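Glutaconate CoA-transferase subunit A (Acidaminococcus fermentans, PDB 1POI) catalyses the transfer of coenzyme A from acetyl-CoA to glutaconate, (R)-2-hydroxyglutarate and related acids in the bacterial breakdown of glutamate. Local coordinates at residues 134-137 with 138-141; 13-16 with 17-20; 147-150 with 151-154. One frame throughout, in Å; residues are numbered along the deposited sequence.

Contact 1: residues 134-137 with 138-141; sequences GISK and EVRK
Ser136 and Val139 make the polar start of the short helix 137-141. Ser136 is the N-cap: its OG accepts from the Val139 N at 3.1 Å, and chi1 of 62° places the hydroxyl between the backbone N and the carbonyl carbon, where it reaches that N-H. The same OG also touches the Val139 CB at 3.6 Å. Two main-chain bonds of i to i+4 spacing carry the helix onward. Arg140 N gives to Ser136 O at 2.7 Å with an N-H...O angle of 164°, and Lys141 N gives to Lys137 O at 3.0 Å.

One apolar contact is made by Ile135, just before the cap. Its CG2 meets Val139 CG1 at 3.6 Å and the Arg140 CG at an equal distance, each pair of side chains crossing at about a right angle. A second is made by two lysines, Lys137 and Lys141, which run past each other by their aliphatic parts, CD of Lys137 to CE of Lys141 at 3.8 Å. Lys137 NZ and Lys141 NZ, of like charge, remain 5.7 Å apart. The ammonium of Lys137 has a weak, long ion pair with Asp149.

The guanidinium of Arg140 adds a third group. Its NE gives a weak bond to Ile135 O at 2.9 Å, strongly bent at 128°, while Ile135 CB lies over one face. Beyond the helix, NH2 forms a salt bridge with Glu98 and NH1 bonds to Pro147 O. Glu98 also accepts from the backbone N of Gly134 and of Ile135. The buried arginine therefore has a polar partner at each of its three guanidinium nitrogens, and the nearby carboxylate is likely to stabilise its positive charge.

Contact 2: residues 13-16 with 17-20; sequences YVHS and GDHI
Asp18 holds the backbone of His15 at two points, N and O. OD2 of the aspartate accepts from His15 N at 2.7 Å, and Asp18 N gives to His15 O at 3.2 Å, closing a beta turn over Ser16 and Gly17 that resembles type II, with Gly17 at positive phi (92°). This turn joins helix 6-13 to strand 19-22 in the middle of the seven-stranded parallel sheet of the Rossmann-like CoA-transferase domain.

The first bond meets OD2 on its anti side, 27° out of the carboxylate plane. In the second, the donor sits above the plane of the His15 carbonyl, not on a lone pair. Asp18 OD2 also comes within 2.8 Å of His15 O, two acceptors that are not bonded, and OD1 lies close to the Asp173 carboxylate, so a raised proton affinity for Asp18 is plausible. With alanine in place of this aspartate, His15 N is likely to lose its carboxylate acceptor, leaving, of the two bonds between these residues, the main-chain one.

Glycine is called for at position 17, since a CB there would be jammed against Ser16 O. The Ser16 hydroxyl is hydrogen-bonded to Thr44 N, and strand 19-22 runs beside strand 46-49, with Asp18 and Ile20 both bonded through the backbone to Thr47.

Packing is lighter: Val14 CG1 reaches Ile20 CG2 at 4.4 Å. The His15 ring is about 4 Å from a bound copper ion. Its CG lies beside the backbone N, which brings the ring to the Asp18 carboxylate, the planes 60° apart and His15 CD2 3.7 Å from Asp18 OD2.

Contact 3: residues 147-150 with 151-154; sequences PDDK and FKYI
Asp149 faces Lys152 across the bend that leads into strand 152-156. NZ of Lys152 lies 3.7 Å from OD1 of Asp149 and as far from OD2, so the ammonium sits evenly before the two oxygens of the carboxylate in a long salt bridge. The lysine gets there through its last torsion: the chain runs nearly straight as far as CE and then folds at chi4 (55°), bringing NZ back toward the aspartate. Phe158 of the second subunit packs against both Asp149 and Lys152, which puts this pair at a subunit interface.

The bend delivers the chain into an edge strand, within this chain, of a three-stranded antiparallel sheet, where Lys152 bonds through the backbone with Ala166 and Ile154 with Val164 of strand 162-168.

Lys150 goes the other way from Asp149. Its CG stands opposite the backbone N (chi1 178°) and the rest of the chain is extended, carrying NZ to a salt bridge with Glu98 and to the carbonyl oxygens of Asp99 and Glu132, with a cation-pi contact to Tyr100. Near its root the side chain touches the next residue, CG of Lys150 lying 4.2 Å from CD1 of the Phe151 ring, and the two side chains pass each other at a slant.

Phe151 in turn meets Tyr153, two residues further on. The phenylalanine turns an edge to the tyrosine: CE2 of Phe151 stands 3.4 Å above the plane of the Tyr153 ring, over its centre.

Overall arrangement
From the N terminus, contact 2 comes first, turning the chain from helix 6-13 into strand 19-22 of the parallel sheet. Contact 1 follows much later, where the loop after helix 128-131 enters helix 137-141, and contact 3 then passes from the loop after that helix into strand 152-156 of the antiparallel sheet. The three are in series, and none nests in or crosses another. Contacts 1 and 3 lie 11 Å apart between centres and touch: Arg140 CD packs 3.5 Å from Asp148 O, joining helix 137-141 to the loop before strand 152-156. Contact 2 stands apart, its centre 21 Å and 24 Å from those of contacts 1 and 3.

Contact 1: residues 134-137 with 138-141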
ATOM      1  N   GLY A 134     -33.436 -24.681  26.984  1.00 13.45           N
ATOM      2  CA  GLY A 134     -32.311 -25.399  27.556  1.00 15.93           C
ATOM      3  C   GLY A 134     -32.309 -25.111  29.038  1.00 14.79           C
ATOM      4  O   GLY A 134     -32.210 -26.012  29.858  1.00 16.86           O
ATOM      5  N   ILE A 135     -32.389 -23.825  29.361  1.00 14.54           N
ATOM      6  CA  ILE A 135     -32.445 -23.352  30.738  1.00 10.65           C
ATOM      7  C   ILE A 135     -33.907 -22.992  30.945  1.00  8.17           C
ATOM      8  O   ILE A 135     -34.447 -22.142  30.247  1.00 10.14           O
ATOM      9  CB  ILE A 135     -31.582 -22.103  30.925  1.00  7.83           C
ATOM     10  CG1 ILE A 135     -30.272 -22.283  30.147  1.00  2.00           C
ATOM     11  CG2 ILE A 135     -31.341 -21.873  32.420  1.00  5.13           C
ATOM     12  CD1 ILE A 135     -29.294 -21.135  30.241  1.00  2.00           C
ATOM     13  N   SER A 136     -34.580 -23.740  31.802  1.00 10.02           N
ATOM     14  CA  SER A 136     -35.987 -23.502  32.077  1.00 12.59           C
ATOM     15  C   SER A 136     -36.248 -22.144  32.762  1.00 14.40           C
ATOM     16  O   SER A 136     -35.349 -21.532  33.366  1.00  8.50           O
ATOM     17  CB  SER A 136     -36.517 -24.621  32.957  1.00 13.14           C
ATOM     18  OG  SER A 136     -35.819 -24.631  34.196  1.00 21.79           O
ATOM     19  N   LYS A 137     -37.492 -21.686  32.672  1.00 16.97           N
ATOM     20  CA  LYS A 137     -37.884 -20.431  33.294  1.00 21.98           C
ATOM     21  C   LYS A 137     -37.575 -20.564  34.779  1.00 21.86           C
ATOM     22  O   LYS A 137     -37.044 -19.643  35.388  1.00 24.20           O
ATOM     23  CB  LYS A 137     -39.381 -20.154  33.044  1.00 24.52           C
ATOM     24  CG  LYS A 137     -40.045 -19.195  34.032  1.00 29.24           C
ATOM     25  CD  LYS A 137     -39.450 -17.807  34.001  1.00 29.51           C
ATOM     26  CE  LYS A 137     -39.968 -17.056  32.814  1.00 33.71           C
ATOM     27  NZ  LYS A 137     -41.441 -16.965  32.839  1.00 36.89           N
ATOM     28  N   GLU A 138     -37.806 -21.761  35.314  1.00 22.08           N
ATOM     29  CA  GLU A 138     -37.562 -22.051  36.720  1.00 22.28           C
ATOM     30  C   GLU A 138     -36.100 -21.895  37.100  1.00 20.55           C
ATOM     31  O   GLU A 138     -35.780 -21.308  38.133  1.00 24.51           O
ATOM     32  CB  GLU A 138     -38.071 -23.447  37.086  1.00 26.39           C
ATOM     33  CG  GLU A 138     -37.915 -23.780  38.566  1.00 37.31           C
ATOM     34  CD  GLU A 138     -38.594 -25.089  38.975  1.00 44.46           C
ATOM     35  OE1 GLU A 138     -39.746 -25.335  38.533  1.00 46.76           O
ATOM     36  OE2 GLU A 138     -37.982 -25.857  39.758  1.00 46.54           O
ATOM     37  N   VAL A 139     -35.205 -22.410  36.278  1.00 17.58           N
ATOM     38  CA  VAL A 139     -33.800 -22.265  36.584  1.00 13.94           C
ATOM     39  C   VAL A 139     -33.318 -20.871  36.245  1.00 10.88           C
ATOM     40  O   VAL A 139     -32.517 -20.319  36.967  1.00 11.36           O
ATOM     41  CB  VAL A 139     -32.945 -23.353  35.878  1.00 16.95           C
ATOM     42  CG1 VAL A 139     -31.460 -22.970  35.878  1.00 12.87           C
ATOM     43  CG2 VAL A 139     -33.139 -24.698  36.590  1.00 15.05           C
ATOM     44  N   ARG A 140     -33.822 -20.283  35.169  1.00 12.07           N
ATOM     45  CA  ARG A 140     -33.407 -18.934  34.760  1.00 14.66           C
ATOM     46  C   ARG A 140     -33.647 -17.891  35.849  1.00 15.68           C
ATOM     47  O   ARG A 140     -32.810 -16.989  36.057  1.00 14.26           O
ATOM     48  CB  ARG A 140     -34.138 -18.511  33.482  1.00 17.17           C
ATOM     49  CG  ARG A 140     -33.561 -19.103  32.202  1.00 18.22           C
ATOM     50  CD  ARG A 140     -34.544 -18.969  31.043  1.00 16.40           C
ATOM     51  NE  ARG A 140     -33.941 -19.338  29.767  1.00 11.14           N
ATOM     52  CZ  ARG A 140     -33.028 -18.606  29.132  1.00 17.61           C
ATOM     53  NH1 ARG A 140     -32.595 -17.452  29.637  1.00 14.92           N
ATOM     54  NH2 ARG A 140     -32.520 -19.044  27.990  1.00 22.51           N
ATOM     55  N   LYS A 141     -34.781 -18.040  36.548  1.00 15.66           N
ATOM     56  CA  LYS A 141     -35.198 -17.143  37.633  1.00 15.12           C
ATOM     57  C   LYS A 141     -34.260 -17.093  38.825  1.00 13.68           C
ATOM     58  O   LYS A 141     -34.172 -16.077  39.515  1.00 11.99           O
ATOM     59  CB  LYS A 141     -36.615 -17.485  38.109  1.00 17.04           C
ATOM     60  CG  LYS A 141     -37.689 -16.647  37.451  1.00 20.17           C
ATOM     61  CD  LYS A 141     -39.043 -16.813  38.123  1.00 25.58           C
ATOM     62  CE  LYS A 141     -39.642 -18.181  37.823  1.00 32.10           C
ATOM     63  NZ  LYS A 141     -41.028 -18.397  38.378  1.00 34.35           N
TER

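Contact 2: residues 13-16 with 17-20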
ATOM      1  N   TYR A  13     -10.031  -6.076  34.806  1.00 18.13           N
ATOM      2  CA  TYR A  13     -11.306  -6.064  34.081  1.00 12.28           C
ATOM      3  C   TYR A  13     -12.111  -7.352  34.013  1.00 11.44           C
ATOM      4  O   TYR A  13     -13.221  -7.330  33.477  1.00 12.74           O
ATOM      5  CB  TYR A  13     -11.109  -5.512  32.669  1.00  8.07           C
ATOM      6  CG  TYR A  13     -10.413  -4.190  32.651  1.00  7.63           C
ATOM      7  CD1 TYR A  13     -11.114  -3.011  32.901  1.00 11.56           C
ATOM      8  CD2 TYR A  13      -9.046  -4.110  32.468  1.00  6.76           C
ATOM      9  CE1 TYR A  13     -10.466  -1.776  32.979  1.00  9.16           C
ATOM     10  CE2 TYR A  13      -8.379  -2.877  32.540  1.00  8.71           C
ATOM     11  CZ  TYR A  13      -9.102  -1.720  32.798  1.00 11.84           C
ATOM     12  OH  TYR A  13      -8.463  -0.500  32.882  1.00 16.46           O
ATOM     13  N   VAL A  14     -11.575  -8.481  34.479  1.00  7.98           N
ATOM     14  CA  VAL A  14     -12.357  -9.720  34.430  1.00  7.49           C
ATOM     15  C   VAL A  14     -12.534 -10.216  35.853  1.00  9.94           C
ATOM     16  O   VAL A  14     -11.605 -10.103  36.678  1.00 11.64           O
ATOM     17  CB  VAL A  14     -11.717 -10.808  33.534  1.00  6.47           C
ATOM     18  CG1 VAL A  14     -12.797 -11.798  33.023  1.00  2.00           C
ATOM     19  CG2 VAL A  14     -11.022 -10.154  32.346  1.00  6.95           C
ATOM     20  N   HIS A  15     -13.734 -10.733  36.140  1.00  8.07           N
ATOM     21  CA  HIS A  15     -14.127 -11.201  37.478  1.00  6.40           C
ATOM     22  C   HIS A  15     -15.084 -12.363  37.346  1.00  7.61           C
ATOM     23  O   HIS A  15     -15.858 -12.429  36.384  1.00  7.50           O
ATOM     24  CB  HIS A  15     -14.913 -10.099  38.228  1.00  3.63           C
ATOM     25  CG  HIS A  15     -14.266  -8.749  38.189  1.00  4.96           C
ATOM     26  ND1 HIS A  15     -13.159  -8.429  38.945  1.00  7.27           N
ATOM     27  CD2 HIS A  15     -14.530  -7.658  37.434  1.00 10.17           C
ATOM     28  CE1 HIS A  15     -12.758  -7.203  38.652  1.00  6.17           C
ATOM     29  NE2 HIS A  15     -13.573  -6.713  37.736  1.00 13.70           N
ATOM     30  N   SER A  16     -15.084 -13.247  38.337  1.00  7.20           N
ATOM     31  CA  SER A  16     -16.010 -14.369  38.324  1.00 10.15           C
ATOM     32  C   SER A  16     -17.401 -13.730  38.348  1.00 12.11           C
ATOM     33  O   SER A  16     -17.550 -12.592  38.811  1.00 13.60           O
ATOM     34  CB  SER A  16     -15.811 -15.239  39.561  1.00 10.37           C
ATOM     35  OG  SER A  16     -14.450 -15.567  39.736  1.00 16.02           O
ATOM     36  N   GLY A  17     -18.421 -14.457  37.906  1.00 13.35           N
ATOM     37  CA  GLY A  17     -19.756 -13.879  37.863  1.00 12.73           C
ATOM     38  C   GLY A  17     -20.038 -13.242  36.499  1.00 11.21           C
ATOM     39  O   GLY A  17     -21.109 -13.453  35.910  1.00  8.74           O
ATOM     40  N   ASP A  18     -19.049 -12.525  35.963  1.00  8.98           N
ATOM     41  CA  ASP A  18     -19.157 -11.847  34.675  1.00  7.12           C
ATOM     42  C   ASP A  18     -19.794 -12.565  33.502  1.00  9.49           C
ATOM     43  O   ASP A  18     -19.655 -13.782  33.329  1.00 12.11           O
ATOM     44  CB  ASP A  18     -17.789 -11.422  34.216  1.00  6.54           C
ATOM     45  CG  ASP A  18     -17.343 -10.193  34.864  1.00 13.83           C
ATOM     46  OD1 ASP A  18     -18.206  -9.378  35.217  1.00 23.49           O
ATOM     47  OD2 ASP A  18     -16.127 -10.007  34.998  1.00 22.74           O
ATOM     48  N   HIS A  19     -20.485 -11.778  32.688  1.00 11.07           N
ATOM     49  CA  HIS A  19     -21.102 -12.236  31.450  1.00 14.94           C
ATOM     50  C   HIS A  19     -20.037 -11.765  30.476  1.00 18.00           C
ATOM     51  O   HIS A  19     -19.875 -10.545  30.298  1.00 18.16           O
ATOM     52  CB  HIS A  19     -22.383 -11.454  31.149  1.00 14.21           C
ATOM     53  CG  HIS A  19     -23.027 -11.816  29.843  1.00 14.73           C
ATOM     54  ND1 HIS A  19     -22.454 -11.534  28.621  1.00 15.53           N
ATOM     55  CD2 HIS A  19     -24.207 -12.434  29.572  1.00 13.98           C
ATOM     56  CE1 HIS A  19     -23.254 -11.966  27.656  1.00 16.06           C
ATOM     57  NE2 HIS A  19     -24.323 -12.514  28.208  1.00  7.25           N
ATOM     58  N   ILE A  20     -19.269 -12.702  29.915  1.00 19.13           N
ATOM     59  CA  ILE A  20     -18.190 -12.361  28.979  1.00 18.25           C
ATOM     60  C   ILE A  20     -18.561 -12.686  27.543  1.00 17.37           C
ATOM     61  O   ILE A  20     -19.568 -13.358  27.270  1.00 16.26           O
ATOM     62  CB  ILE A  20     -16.890 -13.172  29.252  1.00 19.07           C
ATOM     63  CG1 ILE A  20     -17.184 -14.669  29.194  1.00 18.11           C
ATOM     64  CG2 ILE A  20     -16.252 -12.769  30.555  1.00 17.29           C
ATOM     65  CD1 ILE A  20     -15.947 -15.499  29.229  1.00 22.11           C
TER

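Contact 3: residues 147-150 with 151-154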
ATOM      1  N   PRO A 147     -31.351 -14.153  31.396  1.00 24.36           N
ATOM      2  CA  PRO A 147     -32.726 -13.699  31.179  1.00 22.62           C
ATOM      3  C   PRO A 147     -33.712 -14.672  31.785  1.00 23.34           C
ATOM      4  O   PRO A 147     -33.437 -15.870  31.830  1.00 25.19           O
ATOM      5  CB  PRO A 147     -32.835 -13.700  29.664  1.00 21.06           C
ATOM      6  CG  PRO A 147     -31.496 -13.220  29.274  1.00 21.95           C
ATOM      7  CD  PRO A 147     -30.567 -14.012  30.158  1.00 23.04           C
ATOM      8  N   ASP A 148     -34.851 -14.165  32.253  1.00 22.84           N
ATOM      9  CA  ASP A 148     -35.862 -15.031  32.840  1.00 21.63           C
ATOM     10  C   ASP A 148     -36.579 -15.737  31.734  1.00 19.39           C
ATOM     11  O   ASP A 148     -37.168 -16.772  31.957  1.00 20.83           O
ATOM     12  CB  ASP A 148     -36.869 -14.253  33.686  1.00 25.76           C
ATOM     13  CG  ASP A 148     -36.298 -13.794  35.025  1.00 28.16           C
ATOM     14  OD1 ASP A 148     -35.128 -14.094  35.371  1.00 28.47           O
ATOM     15  OD2 ASP A 148     -37.045 -13.109  35.741  1.00 33.05           O
ATOM     16  N   ASP A 149     -36.553 -15.149  30.541  1.00 20.07           N
ATOM     17  CA  ASP A 149     -37.196 -15.747  29.365  1.00 18.25           C
ATOM     18  C   ASP A 149     -36.236 -15.928  28.198  1.00 16.23           C
ATOM     19  O   ASP A 149     -35.464 -15.018  27.874  1.00 13.13           O
ATOM     20  CB  ASP A 149     -38.364 -14.897  28.890  1.00 15.63           C
ATOM     21  CG  ASP A 149     -39.520 -14.942  29.837  1.00 18.72           C
ATOM     22  OD1 ASP A 149     -40.311 -15.913  29.791  1.00 18.02           O
ATOM     23  OD2 ASP A 149     -39.638 -14.001  30.638  1.00 21.39           O
ATOM     24  N   LYS A 150     -36.244 -17.128  27.622  1.00 14.56           N
ATOM     25  CA  LYS A 150     -35.413 -17.417  26.470  1.00 15.38           C
ATOM     26  C   LYS A 150     -35.911 -16.504  25.322  1.00 17.34           C
ATOM     27  O   LYS A 150     -35.129 -15.782  24.700  1.00 19.43           O
ATOM     28  CB  LYS A 150     -35.551 -18.893  26.086  1.00 14.95           C
ATOM     29  CG  LYS A 150     -34.757 -19.278  24.854  1.00 12.44           C
ATOM     30  CD  LYS A 150     -34.944 -20.729  24.489  1.00 13.71           C
ATOM     31  CE  LYS A 150     -34.055 -21.059  23.306  1.00 14.69           C
ATOM     32  NZ  LYS A 150     -33.842 -22.499  23.140  1.00 14.77           N
ATOM     33  N   PHE A 151     -37.222 -16.496  25.093  1.00 14.89           N
ATOM     34  CA  PHE A 151     -37.813 -15.660  24.053  1.00 14.95           C
ATOM     35  C   PHE A 151     -39.281 -15.402  24.401  1.00 17.79           C
ATOM     36  O   PHE A 151     -39.798 -15.937  25.389  1.00 18.24           O
ATOM     37  CB  PHE A 151     -37.713 -16.366  22.682  1.00 12.18           C
ATOM     38  CG  PHE A 151     -38.698 -17.486  22.492  1.00  2.00           C
ATOM     39  CD1 PHE A 151     -38.441 -18.746  23.002  1.00  3.73           C
ATOM     40  CD2 PHE A 151     -39.904 -17.259  21.857  1.00  2.00           C
ATOM     41  CE1 PHE A 151     -39.385 -19.775  22.889  1.00  4.83           C
ATOM     42  CE2 PHE A 151     -40.858 -18.274  21.737  1.00  2.00           C
ATOM     43  CZ  PHE A 151     -40.604 -19.530  22.254  1.00  2.00           C
ATOM     44  N   LYS A 152     -39.956 -14.619  23.569  1.00 18.50           N
ATOM     45  CA  LYS A 152     -41.374 -14.315  23.765  1.00 17.53           C
ATOM     46  C   LYS A 152     -41.996 -14.072  22.395  1.00 16.31           C
ATOM     47  O   LYS A 152     -41.439 -13.329  21.591  1.00 17.03           O
ATOM     48  CB  LYS A 152     -41.514 -13.061  24.626  1.00 18.29           C
ATOM     49  CG  LYS A 152     -42.172 -13.284  25.965  1.00 21.61           C
ATOM     50  CD  LYS A 152     -41.704 -12.258  26.987  1.00 24.97           C
ATOM     51  CE  LYS A 152     -42.648 -12.173  28.183  1.00 27.45           C
ATOM     52  NZ  LYS A 152     -42.880 -13.495  28.854  1.00 32.97           N
ATOM     53  N   TYR A 153     -43.068 -14.784  22.081  1.00 15.99           N
ATOM     54  CA  TYR A 153     -43.747 -14.592  20.797  1.00 20.28           C
ATOM     55  C   TYR A 153     -44.574 -13.327  20.903  1.00 23.12           C
ATOM     56  O   TYR A 153     -45.370 -13.175  21.828  1.00 25.45           O
ATOM     57  CB  TYR A 153     -44.692 -15.753  20.483  1.00 21.73           C
ATOM     58  CG  TYR A 153     -44.024 -16.980  19.933  1.00 23.36           C
ATOM     59  CD1 TYR A 153     -43.141 -16.892  18.859  1.00 21.81           C
ATOM     60  CD2 TYR A 153     -44.295 -18.234  20.466  1.00 22.12           C
ATOM     61  CE1 TYR A 153     -42.547 -18.028  18.332  1.00 25.07           C
ATOM     62  CE2 TYR A 153     -43.706 -19.375  19.946  1.00 24.84           C
ATOM     63  CZ  TYR A 153     -42.831 -19.264  18.876  1.00 23.35           C
ATOM     64  OH  TYR A 153     -42.247 -20.392  18.351  1.00 25.99           O
ATOM     65  N   ILE A 154     -44.423 -12.424  19.951  1.00 23.71           N
ATOM     66  CA  ILE A 154     -45.174 -11.186  20.012  1.00 21.00           C
ATOM     67  C   ILE A 154     -45.760 -10.913  18.657  1.00 21.08           C
ATOM     68  O   ILE A 154     -45.242 -11.397  17.667  1.00 24.63           O
ATOM     69  CB  ILE A 154     -44.266 -10.005  20.417  1.00 19.08           C
ATOM     70  CG1 ILE A 154     -43.220  -9.733  19.331  1.00 16.36           C
ATOM     71  CG2 ILE A 154     -43.600 -10.300  21.761  1.00 16.17           C
ATOM     72  CD1 ILE A 154     -42.465  -8.413  19.497  1.00 14.63           C
TER